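Local coordinates for protein retinol dehydratase (Spodoptera frugiperda, PDB 1FMJ) that dehydrates retinol, bound together with adenosine-3'-5'-diphosphate, and belongs to the sulfotransferase family, whose members generally transfer sulfuryl groups, at residues 292-296 / 308-312. Residues are numbered along the deposited sequence; the frame is centred on the assembly and turned at random.
Sequences AVNME and EHFIR. With A3P (adenosine-3'-5'-diphosphate), chain G; RTL (retinol), chain H.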
# COMPACT_ATOMS: atom_id res chain seq x y z
N ALA A 292 -14.37 8.11 7.19
CA ALA A 292 -13.06 8.36 7.79
C ALA A 292 -11.97 7.51 7.14
O ALA A 292 -10.78 7.82 7.25
CB ALA A 292 -13.11 8.08 9.29
N VAL A 293 -12.38 6.46 6.43
CA VAL A 293 -11.42 5.56 5.80
C VAL A 293 -11.66 5.24 4.33
O VAL A 293 -10.77 4.71 3.67
CB VAL A 293 -11.34 4.21 6.56
CG1 VAL A 293 -11.03 4.45 8.03
CG2 VAL A 293 -12.66 3.45 6.41
N ASN A 294 -12.84 5.56 3.80
CA ASN A 294 -13.12 5.22 2.42
C ASN A 294 -12.60 6.19 1.36
O ASN A 294 -12.84 5.99 0.17
CB ASN A 294 -14.62 4.98 2.21
CG ASN A 294 -15.45 6.22 2.45
OD1 ASN A 294 -14.97 7.34 2.36
ND2 ASN A 294 -16.73 6.01 2.74
N MET A 295 -11.92 7.24 1.80
CA MET A 295 -11.34 8.24 0.90
C MET A 295 -12.35 8.92 -0.02
O MET A 295 -11.97 9.52 -1.03
CB MET A 295 -10.24 7.60 0.06
CG MET A 295 -9.08 7.03 0.85
SD MET A 295 -7.99 8.30 1.56
CE MET A 295 -6.63 8.23 0.44
N GLU A 296 -13.64 8.82 0.31
CA GLU A 296 -14.67 9.44 -0.51
C GLU A 296 -14.64 10.96 -0.39
O GLU A 296 -15.29 11.66 -1.15
CB GLU A 296 -16.06 8.91 -0.12
CG GLU A 296 -16.35 7.53 -0.69
CD GLU A 296 -16.39 7.52 -2.20
OE1 GLU A 296 -16.02 6.49 -2.80
OE2 GLU A 296 -16.80 8.54 -2.80
N GLU A 308 -15.48 3.58 -9.33
CA GLU A 308 -14.35 2.99 -8.62
C GLU A 308 -14.34 3.52 -7.20
O GLU A 308 -14.67 4.68 -6.96
CB GLU A 308 -13.03 3.34 -9.32
CG GLU A 308 -12.78 2.52 -10.57
CD GLU A 308 -12.39 1.08 -10.26
OE1 GLU A 308 -12.48 0.66 -9.08
OE2 GLU A 308 -11.99 0.37 -11.19
N HIS A 309 -13.96 2.66 -6.27
CA HIS A 309 -13.93 3.01 -4.86
C HIS A 309 -12.68 2.46 -4.19
O HIS A 309 -12.15 1.42 -4.60
CB HIS A 309 -15.18 2.45 -4.19
CG HIS A 309 -16.46 2.98 -4.76
ND1 HIS A 309 -16.97 4.21 -4.41
CD2 HIS A 309 -17.29 2.49 -5.71
CE1 HIS A 309 -18.06 4.45 -5.12
NE2 HIS A 309 -18.28 3.42 -5.91
N PHE A 310 -12.22 3.15 -3.16
CA PHE A 310 -11.04 2.74 -2.40
C PHE A 310 -11.32 1.43 -1.67
O PHE A 310 -10.48 0.54 -1.63
CB PHE A 310 -10.65 3.83 -1.40
CG PHE A 310 -9.33 3.60 -0.74
CD1 PHE A 310 -8.16 3.59 -1.49
CD2 PHE A 310 -9.26 3.35 0.63
CE1 PHE A 310 -6.94 3.33 -0.89
CE2 PHE A 310 -8.04 3.08 1.24
CZ PHE A 310 -6.88 3.08 0.47
N ILE A 311 -12.50 1.33 -1.07
CA ILE A 311 -12.93 0.10 -0.38
C ILE A 311 -13.92 -0.46 -1.40
O ILE A 311 -15.04 0.03 -1.53
CB ILE A 311 -13.60 0.43 0.96
CG1 ILE A 311 -12.55 1.07 1.89
CG2 ILE A 311 -14.14 -0.85 1.61
CD1 ILE A 311 -13.08 1.46 3.24
N ARG A 312 -13.49 -1.50 -2.11
CA ARG A 312 -14.24 -2.08 -3.22
C ARG A 312 -15.13 -3.32 -3.03
O ARG A 312 -16.35 -3.19 -2.97
CB ARG A 312 -13.24 -2.33 -4.35
CG ARG A 312 -13.81 -2.59 -5.75
CD ARG A 312 -12.65 -2.72 -6.74
NE ARG A 312 -11.83 -3.89 -6.43
CZ ARG A 312 -12.11 -5.14 -6.81
NH1 ARG A 312 -13.20 -5.37 -7.53
NH2 ARG A 312 -11.32 -6.14 -6.45
P1 A3P G . -10.49 -5.49 -2.97
O1P A3P G . -10.07 -4.60 -4.07
O2P A3P G . -11.89 -5.24 -2.58
O3P A3P G . -10.33 -6.90 -3.37
P2 A3P G . -5.22 -1.78 1.03
O4P A3P G . -5.87 -1.14 2.19
O5P A3P G . -3.91 -2.35 1.41
O6P A3P G . -5.09 -0.80 -0.08
O5' A3P G . -6.14 -2.97 0.54
C5' A3P G . -7.46 -2.76 0.08
C4' A3P G . -8.21 -4.09 -0.07
O4' A3P G . -8.78 -4.42 1.22
C3' A3P G . -9.40 -3.98 -1.02
O3' A3P G . -9.56 -5.24 -1.71
C2' A3P G . -10.51 -3.58 -0.07
O2' A3P G . -11.85 -3.63 -0.54
C1' A3P G . -10.21 -4.51 1.10
N9 A3P G . -10.85 -4.08 2.35
C8 A3P G . -10.89 -2.83 2.93
N7 A3P G . -11.55 -2.77 4.06
C5 A3P G . -11.99 -4.07 4.25
C6 A3P G . -12.77 -4.71 5.27
N6 A3P G . -13.25 -4.07 6.34
N1 A3P G . -13.03 -6.08 5.15
C2 A3P G . -12.56 -6.78 4.07
N3 A3P G . -11.81 -6.28 3.03
C4 A3P G . -11.57 -4.91 3.19
C1 RTL H . -3.14 11.87 -8.44
C2 RTL H . -2.35 12.57 -9.60
C3 RTL H . -1.39 13.64 -9.10
C4 RTL H . -1.06 14.21 -7.72
C5 RTL H . -1.92 13.42 -6.73
C6 RTL H . -2.84 12.38 -6.99
C7 RTL H . -3.60 11.70 -5.91
C8 RTL H . -3.11 10.68 -5.15
C9 RTL H . -3.85 9.99 -4.09
C10 RTL H . -3.21 8.97 -3.41
C11 RTL H . -3.69 8.10 -2.31
C12 RTL H . -3.41 6.78 -2.56
C13 RTL H . -3.64 5.50 -1.85
C14 RTL H . -3.36 4.20 -2.13
C15 RTL H . -2.11 3.61 -1.62
O1 RTL H . -2.26 3.08 -0.37
C16 RTL H . -2.71 10.41 -8.69
C17 RTL H . -4.60 12.03 -8.89
C18 RTL H . -1.68 13.94 -5.31
C19 RTL H . -5.30 10.42 -3.77
C20 RTL H . -4.36 5.85 -0.54
O HOH W 1 -14.40 3.60 -0.95
O HOH W 2 -12.95 5.88 -2.71
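Phe310 meets Met295 through a ring face. Its CB lies 3.5 Å from Asn294 O. With CG anti to the backbone N (chi1 -171°), the ring turns one face to Met295, whose CG sits 3.8 Å from Phe310 CG and 3.9 Å from the ring centroid, 22° off its normal, a CH-pi contact. CD2 passes Val293 O at 3.7 Å; across the ring from it, CE1 comes within 3.6 Å of retinol C20, a methyl that Met295 CE also touches, and CZ, the tip, is 3.9 Å from retinol C20. Phe310 and Met295 thus line the retinol pocket, in the loop between helices 284-288 and 325-338 of this P-loop-type sulfotransferase domain, and Ile311 and Arg312 border the nucleotide: Arg312 NE donates to A3P O1P at 3.0 Å. Were Phe310 an alanine, Met295 CG would probably lose its aromatic face and a gap would open beside retinol C20. His309 ND1 donates within its own ring plane to the syn side of Glu296 OE1 at 2.9 Å, but 34° out of the carboxylate plane, while Arg299 forms a salt bridge with Glu296 OE2. Water 2 donates to Glu296 OE1 and Asn294 O and accepts from Phe310 N.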